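Local coordinates for jasmonate-induced oxygenase 2 (Arabidopsis thaliana, PDB 6LSV), which oxidises the defence hormone jasmonate to 12-hydroxyjasmonate, using iron(II), 2-oxoglutarate and molecular oxygen, at residues R116-Y121 with F335-G340; E109-S114 with D137-H142. All coordinates share one frame; numbering follows the deposited sequence.

Contact 1 of 2, residues R116-Y121 with F335-G340; sequences RTYEGY and FIRTQG. With JAA ({(1R,2R)-3-oxo-2-[(2Z)-pent-2-en-1-yl]cyclopentyl}acetic acid), chain D.
Y118 and R337 meet along their side chains and run past each other in opposite directions. The phenol OH of Y118 donates to the backbone O of R337 at 2.6 Å. It lies in the plane of that carbonyl, on a lone pair, with a C=O...O angle of 134°. Lower on the ring, Y118 CE2 packs against R337 CG at 3.5 Å. Y118 CD2 sits over one face of the guanidinium, whose plane is turned steeply from the ring.

The same arginine holds the carboxylate of bound jasmonic acid. R337 NE gives O03 a fairly straight bond of 2.6 Å, with an N-H...O angle of 162°. R337 NH2 adds a weak, more bent bond to the same oxygen, which lies at the guanidinium edge, in its plane. At the cyclopentanone, Y118 CB comes to 3.7 Å from C07.

This is the substrate end of a 2-oxoglutarate dioxygenase pocket, with the R337 side chain about 13 Å from the iron. The main sheet belongs to the double-stranded beta-helix (jelly-roll) core of these enzymes. The helix 334-339 comes from the C-terminal part of the chain. The loop carrying Y118 leads into the edge strand 120-122 of the main sheet.

The R337 chain leaves the helix with CG anti to the carbonyl carbon (chi1 -85°) and runs extended to NE, which brings the guanidinium beside the ligand. Its positive charge probably favours the ionised carboxylate. R333 NH2 and R208 NH1 also bond jasmonic acid; all three arginines are jasmonate-binding residues. The Y118 OH also accepts a bond from the backbone N of G126. Y118 has positive phi, in the left-handed helical region. Beside it, T117 OG1 makes weak bonds to the backbone N and the carboxylate of E119.

Contact 2 of 2, residues E109-S114 with D137-H142; sequences ETYSNS and DYYFLH. With JAA ({(1R,2R)-3-oxo-2-[(2Z)-pent-2-en-1-yl]cyclopentyl}acetic acid), chain D.
N113 and Y138 make the polar link between the loop 109-114 and the strand 137-142. N113 ND2 donates to Y138 OH at 2.9 Å, with an N-H...O angle of 143°. The hydroxyl lies close to the amide plane of N113. The two side chains cross at about a right angle, and amide and ring planes are 77° apart. The Y138 OH is also bonded to R124 O.

The apolar part joins Y111 and Y139. Y111 CB meets the edge of the Y139 ring, 4.0 Å from CE2. Y139 OH reaches Y111 CD1 at 3.8 Å, while its hydrogen bond is to K153 O. On the side of the strand opposite Y139, and shared with Y138, F140 touches jasmonic acid, its ring carried there by CG anti to the backbone N (chi1 -179°). F140 CZ lies 3.7 Å from ligand C06, which sits over one ring face, offset toward the rim.

Y138 makes a cation-pi contact with R208, a jasmonate-binding residue on strand 204-212. The Y139 ring meets W97 and F100 of helix 87-102. The strand 137-144 is flanked in the main sheet by 120-122 and 204-212, while the loop after helix 87-102 packs against its tyrosines.

How the contacts relate
Contacts 1 and 2 have centres 10 Å apart and alternate along the chain. They are joined through the loop and strand at 116-121. G120 N lies 2.8 Å from F140 O, a probable hydrogen bond between neighbouring sheet strands. Y121 N lies 2.7 Å from Y111 O, probably tying that strand to the loop 109-114. N113 ND2 also bonds the backbone O of Y118, so one amide serves both contacts. The side chains touch where Y118 CD1 packs 3.4 Å from Y138 OH. Both contacts line the jasmonate pocket. Contact 1 grips the carboxylate, and Y118 and F140 cover adjacent carbons of the cyclopentanone ring.

Contact 1 of 2, residues R116-Y121 with F335-G340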
loop_
_atom_site.group_PDB
_atom_site.type_symbol
_atom_site.label_atom_id
_atom_site.label_comp_id
_atom_site.label_asym_id
_atom_site.label_seq_id
_atom_site.Cartn_x
_atom_site.Cartn_y
_atom_site.Cartn_z
ATOM N N ARG A 116 8.076 -16.841 -0.852
ATOM C CA ARG A 116 6.891 -17.607 -1.231
ATOM C C ARG A 116 5.625 -17.168 -0.496
ATOM O O ARG A 116 4.523 -17.348 -1.026
ATOM C CB ARG A 116 7.121 -19.109 -1.023
ATOM C CG ARG A 116 6.096 -19.962 -1.768
ATOM C CD ARG A 116 6.282 -19.839 -3.285
ATOM N NE ARG A 116 5.046 -19.468 -3.977
ATOM C CZ ARG A 116 4.739 -19.821 -5.225
ATOM N NH1 ARG A 116 3.590 -19.428 -5.757
ATOM N NH2 ARG A 116 5.575 -20.562 -5.944
ATOM N N THR A 117 5.742 -16.588 0.700
ATOM C CA THR A 117 4.608 -15.932 1.340
ATOM C C THR A 117 4.870 -14.483 1.714
ATOM O O THR A 117 3.906 -13.745 1.953
ATOM C CB THR A 117 4.171 -16.686 2.609
ATOM O OG1 THR A 117 5.158 -16.521 3.634
ATOM C CG2 THR A 117 3.970 -18.170 2.328
ATOM N N TYR A 118 6.137 -14.063 1.788
ATOM C CA TYR A 118 6.535 -12.698 2.117
ATOM C C TYR A 118 6.131 -12.307 3.535
ATOM O O TYR A 118 6.433 -11.195 3.981
ATOM C CB TYR A 118 5.950 -11.706 1.105
ATOM C CG TYR A 118 6.831 -11.463 -0.100
ATOM C CD1 TYR A 118 7.849 -10.521 -0.059
ATOM C CD2 TYR A 118 6.643 -12.177 -1.280
ATOM C CE1 TYR A 118 8.657 -10.293 -1.162
ATOM C CE2 TYR A 118 7.446 -11.956 -2.386
ATOM C CZ TYR A 118 8.449 -11.012 -2.321
ATOM O OH TYR A 118 9.246 -10.789 -3.419
ATOM N N GLU A 119 5.460 -13.209 4.253
ATOM C CA GLU A 119 5.029 -12.911 5.615
ATOM C C GLU A 119 6.235 -12.742 6.524
ATOM O O GLU A 119 7.145 -13.577 6.532
ATOM C CB GLU A 119 4.134 -14.029 6.154
ATOM C CG GLU A 119 2.771 -14.137 5.506
ATOM C CD GLU A 119 2.086 -15.449 5.842
ATOM O OE1 GLU A 119 2.575 -16.507 5.395
ATOM O OE2 GLU A 119 1.067 -15.428 6.561
ATOM N N GLY A 120 6.246 -11.652 7.291
ATOM C CA GLY A 120 7.237 -11.451 8.324
ATOM C C GLY A 120 8.068 -10.203 8.079
ATOM O O GLY A 120 7.587 -9.218 7.504
ATOM N N TYR A 121 9.318 -10.264 8.524
ATOM C CA TYR A 121 10.236 -9.133 8.509
ATOM C C TYR A 121 11.011 -9.140 7.197
ATOM O O TYR A 121 11.766 -10.080 6.922
ATOM C CB TYR A 121 11.168 -9.230 9.716
ATOM C CG TYR A 121 12.249 -8.182 9.818
ATOM C CD1 TYR A 121 11.945 -6.828 9.755
ATOM C CD2 TYR A 121 13.573 -8.548 10.024
ATOM C CE1 TYR A 121 12.937 -5.869 9.865
ATOM C CE2 TYR A 121 14.571 -7.600 10.137
ATOM C CZ TYR A 121 14.249 -6.263 10.058
ATOM O OH TYR A 121 15.243 -5.318 10.167
ATOM N N PHE A 335 3.373 -10.697 -10.041
ATOM C CA PHE A 335 4.177 -9.752 -10.813
ATOM C C PHE A 335 5.058 -8.904 -9.902
ATOM O O PHE A 335 6.278 -8.833 -10.091
ATOM C CB PHE A 335 3.271 -8.866 -11.668
ATOM C CG PHE A 335 2.611 -9.594 -12.805
ATOM C CD1 PHE A 335 3.337 -10.470 -13.597
ATOM C CD2 PHE A 335 1.263 -9.403 -13.081
ATOM C CE1 PHE A 335 2.733 -11.145 -14.643
ATOM C CE2 PHE A 335 0.652 -10.075 -14.128
ATOM C CZ PHE A 335 1.390 -10.949 -14.910
ATOM N N ILE A 336 4.459 -8.251 -8.903
ATOM C CA ILE A 336 5.261 -7.452 -7.980
ATOM C C ILE A 336 6.041 -8.347 -7.023
ATOM O O ILE A 336 7.085 -7.943 -6.497
ATOM C CB ILE A 336 4.379 -6.443 -7.220
ATOM C CG1 ILE A 336 5.191 -5.194 -6.868
ATOM C CG2 ILE A 336 3.781 -7.076 -5.964
ATOM C CD1 ILE A 336 4.406 -4.142 -6.107
ATOM N N ARG A 337 5.567 -9.573 -6.784
ATOM C CA ARG A 337 6.318 -10.473 -5.917
ATOM C C ARG A 337 7.600 -10.948 -6.586
ATOM O O ARG A 337 8.598 -11.202 -5.901
ATOM C CB ARG A 337 5.452 -11.664 -5.511
ATOM C CG ARG A 337 4.579 -11.392 -4.303
ATOM C CD ARG A 337 3.423 -12.366 -4.222
ATOM N NE ARG A 337 2.568 -12.089 -3.074
ATOM C CZ ARG A 337 2.390 -12.922 -2.053
ATOM N NH1 ARG A 337 3.008 -14.097 -2.032
ATOM N NH2 ARG A 337 1.587 -12.581 -1.055
ATOM N N THR A 338 7.600 -11.059 -7.913
ATOM C CA THR A 338 8.778 -11.500 -8.646
ATOM C C THR A 338 9.665 -10.345 -9.093
ATOM O O THR A 338 10.894 -10.486 -9.097
ATOM C CB THR A 338 8.358 -12.323 -9.870
ATOM O OG1 THR A 338 7.254 -13.171 -9.523
ATOM C CG2 THR A 338 9.515 -13.180 -10.369
ATOM N N GLN A 339 9.075 -9.203 -9.461
ATOM C CA GLN A 339 9.828 -8.077 -9.999
ATOM C C GLN A 339 9.999 -6.914 -9.033
ATOM O O GLN A 339 10.853 -6.056 -9.277
ATOM C CB GLN A 339 9.149 -7.537 -11.266
ATOM C CG GLN A 339 9.097 -8.503 -12.422
ATOM C CD GLN A 339 8.580 -7.845 -13.688
ATOM O OE1 GLN A 339 7.783 -6.908 -13.632
ATOM N NE2 GLN A 339 9.034 -8.332 -14.839
ATOM N N GLY A 340 9.207 -6.848 -7.966
ATOM C CA GLY A 340 9.186 -5.677 -7.123
ATOM C C GLY A 340 8.551 -4.494 -7.826
ATOM O O GLY A 340 7.950 -4.629 -8.899
HETATM O O01 JAA D . 4.977 -6.439 0.527
HETATM O O02 JAA D . -0.450 -8.855 -1.751
HETATM O O03 JAA D . 0.928 -10.115 -2.864
HETATM C C04 JAA D . 2.346 -7.757 -1.132
HETATM C C05 JAA D . 3.536 -6.649 -1.159
HETATM C C06 JAA D . 3.085 -9.083 -0.813
HETATM C C07 JAA D . 4.329 -8.725 -0.329
HETATM C C08 JAA D . 4.344 -7.087 -0.238
HETATM C C09 JAA D . 2.995 -5.198 -0.796
HETATM C C10 JAA D . 1.670 -7.856 -2.386
HETATM C C11 JAA D . 2.509 -4.485 -2.058
HETATM C C12 JAA D . 0.659 -9.006 -2.331
HETATM C C13 JAA D . 2.876 -3.250 -2.346
HETATM C C14 JAA D . 3.816 -2.469 -1.430
HETATM C C15 JAA D . 4.983 -1.917 -2.247
#

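Contact 2 of 2, residues E109-S114 with D137-H142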
loop_
_atom_site.group_PDB
_atom_site.type_symbol
_atom_site.label_atom_id
_atom_site.label_comp_id
_atom_site.label_asym_id
_atom_site.label_seq_id
_atom_site.Cartn_x
_atom_site.Cartn_y
_atom_site.Cartn_z
ATOM N N GLU A 109 15.242 -10.603 13.444
ATOM C CA GLU A 109 15.787 -11.483 12.412
ATOM C C GLU A 109 15.069 -12.825 12.379
ATOM O O GLU A 109 14.879 -13.409 11.307
ATOM C CB GLU A 109 17.284 -11.695 12.633
ATOM C CG GLU A 109 18.170 -10.732 11.870
ATOM C CD GLU A 109 17.999 -10.824 10.361
ATOM O OE1 GLU A 109 17.626 -11.908 9.863
ATOM O OE2 GLU A 109 18.250 -9.812 9.669
ATOM N N THR A 110 14.666 -13.333 13.541
ATOM C CA THR A 110 13.930 -14.588 13.585
ATOM C C THR A 110 12.590 -14.510 12.863
ATOM O O THR A 110 11.979 -15.557 12.619
ATOM C CB THR A 110 13.708 -15.001 15.036
ATOM O OG1 THR A 110 13.072 -16.283 15.075
ATOM C CG2 THR A 110 12.824 -13.990 15.713
ATOM N N TYR A 111 12.119 -13.310 12.525
ATOM C CA TYR A 111 10.886 -13.117 11.770
ATOM C C TYR A 111 11.134 -12.936 10.276
ATOM O O TYR A 111 10.206 -12.577 9.543
ATOM C CB TYR A 111 10.123 -11.907 12.308
ATOM C CG TYR A 111 9.544 -12.083 13.690
ATOM C CD1 TYR A 111 8.718 -13.156 13.987
ATOM C CD2 TYR A 111 9.799 -11.151 14.690
ATOM C CE1 TYR A 111 8.179 -13.307 15.245
ATOM C CE2 TYR A 111 9.264 -11.293 15.948
ATOM C CZ TYR A 111 8.454 -12.373 16.222
ATOM O OH TYR A 111 7.917 -12.522 17.480
ATOM N N SER A 112 12.367 -13.172 9.823
ATOM C CA SER A 112 12.750 -12.991 8.425
ATOM C C SER A 112 11.727 -13.606 7.475
ATOM O O SER A 112 11.292 -14.749 7.656
ATOM C CB SER A 112 14.121 -13.615 8.170
ATOM O OG SER A 112 14.673 -13.085 6.977
ATOM N N ASN A 113 11.323 -12.826 6.469
ATOM C CA ASN A 113 10.368 -13.317 5.489
ATOM C C ASN A 113 11.102 -13.999 4.339
ATOM O O ASN A 113 12.324 -13.919 4.217
ATOM C CB ASN A 113 9.470 -12.186 4.982
ATOM C CG ASN A 113 10.186 -11.211 4.053
ATOM O OD1 ASN A 113 11.413 -11.118 4.027
ATOM N ND2 ASN A 113 9.400 -10.461 3.289
ATOM N N SER A 114 10.336 -14.670 3.492
ATOM C CA SER A 114 10.847 -15.433 2.365
ATOM C C SER A 114 9.924 -15.185 1.178
ATOM O O SER A 114 8.770 -14.798 1.363
ATOM C CB SER A 114 10.917 -16.932 2.686
ATOM O OG SER A 114 9.712 -17.576 2.317
ATOM N N ASP A 137 12.967 -0.994 5.424
ATOM C CA ASP A 137 12.575 -2.304 5.913
ATOM C C ASP A 137 11.063 -2.312 6.079
ATOM O O ASP A 137 10.422 -1.258 6.128
ATOM C CB ASP A 137 13.259 -2.630 7.246
ATOM C CG ASP A 137 14.775 -2.601 7.147
ATOM O OD1 ASP A 137 15.314 -2.947 6.076
ATOM O OD2 ASP A 137 15.427 -2.227 8.144
ATOM N N TYR A 138 10.484 -3.505 6.166
ATOM C CA TYR A 138 9.036 -3.591 6.263
ATOM C C TYR A 138 8.643 -4.877 6.973
ATOM O O TYR A 138 9.448 -5.798 7.133
ATOM C CB TYR A 138 8.379 -3.515 4.878
ATOM C CG TYR A 138 8.652 -4.723 4.011
ATOM C CD1 TYR A 138 7.807 -5.824 4.037
ATOM C CD2 TYR A 138 9.756 -4.760 3.165
ATOM C CE1 TYR A 138 8.053 -6.930 3.251
ATOM C CE2 TYR A 138 10.012 -5.863 2.372
ATOM C CZ TYR A 138 9.157 -6.948 2.420
ATOM O OH TYR A 138 9.400 -8.057 1.638
ATOM N N TYR A 139 7.378 -4.925 7.395
ATOM C CA TYR A 139 6.754 -6.131 7.919
ATOM C C TYR A 139 5.468 -6.394 7.154
ATOM O O TYR A 139 4.752 -5.463 6.784
ATOM C CB TYR A 139 6.445 -6.021 9.419
ATOM C CG TYR A 139 6.391 -7.364 10.103
ATOM C CD1 TYR A 139 5.249 -8.151 10.042
ATOM C CD2 TYR A 139 7.489 -7.854 10.793
ATOM C CE1 TYR A 139 5.201 -9.389 10.658
ATOM C CE2 TYR A 139 7.452 -9.087 11.412
ATOM C CZ TYR A 139 6.308 -9.849 11.342
ATOM O OH TYR A 139 6.274 -11.077 11.956
ATOM N N PHE A 140 5.172 -7.671 6.926
ATOM C CA PHE A 140 3.994 -8.059 6.159
ATOM C C PHE A 140 3.283 -9.203 6.868
ATOM O O PHE A 140 3.929 -10.151 7.326
ATOM C CB PHE A 140 4.390 -8.464 4.734
ATOM C CG PHE A 140 3.233 -8.869 3.866
ATOM C CD1 PHE A 140 2.283 -7.940 3.472
ATOM C CD2 PHE A 140 3.104 -10.181 3.433
ATOM C CE1 PHE A 140 1.224 -8.316 2.664
ATOM C CE2 PHE A 140 2.045 -10.560 2.629
ATOM C CZ PHE A 140 1.104 -9.629 2.244
ATOM N N LEU A 141 1.958 -9.104 6.971
ATOM C CA LEU A 141 1.149 -10.136 7.605
ATOM C C LEU A 141 -0.255 -10.089 7.020
ATOM O O LEU A 141 -0.682 -9.075 6.462
ATOM C CB LEU A 141 1.107 -9.969 9.135
ATOM C CG LEU A 141 0.525 -8.676 9.726
ATOM C CD1 LEU A 141 -0.979 -8.783 9.986
ATOM C CD2 LEU A 141 1.256 -8.284 11.006
ATOM N N HIS A 142 -0.974 -11.198 7.167
ATOM C CA HIS A 142 -2.346 -11.310 6.697
ATOM C C HIS A 142 -3.328 -11.114 7.847
ATOM O O HIS A 142 -3.049 -11.476 8.993
ATOM C CB HIS A 142 -2.592 -12.672 6.048
ATOM C CG HIS A 142 -1.925 -12.840 4.719
ATOM N ND1 HIS A 142 -2.366 -12.199 3.579
ATOM C CD2 HIS A 142 -0.854 -13.578 4.344
ATOM C CE1 HIS A 142 -1.593 -12.534 2.563
ATOM N NE2 HIS A 142 -0.668 -13.370 2.999
HETATM O O01 JAA D . 4.977 -6.439 0.527
HETATM O O02 JAA D . -0.450 -8.855 -1.751
HETATM O O03 JAA D . 0.928 -10.115 -2.864
HETATM C C04 JAA D . 2.346 -7.757 -1.132
HETATM C C05 JAA D . 3.536 -6.649 -1.159
HETATM C C06 JAA D . 3.085 -9.083 -0.813
HETATM C C07 JAA D . 4.329 -8.725 -0.329
HETATM C C08 JAA D . 4.344 -7.087 -0.238
HETATM C C09 JAA D . 2.995 -5.198 -0.796
HETATM C C10 JAA D . 1.670 -7.856 -2.386
HETATM C C11 JAA D . 2.509 -4.485 -2.058
HETATM C C12 JAA D . 0.659 -9.006 -2.331
HETATM C C13 JAA D . 2.876 -3.250 -2.346
HETATM C C14 JAA D . 3.816 -2.469 -1.430
HETATM C C15 JAA D . 4.983 -1.917 -2.247
#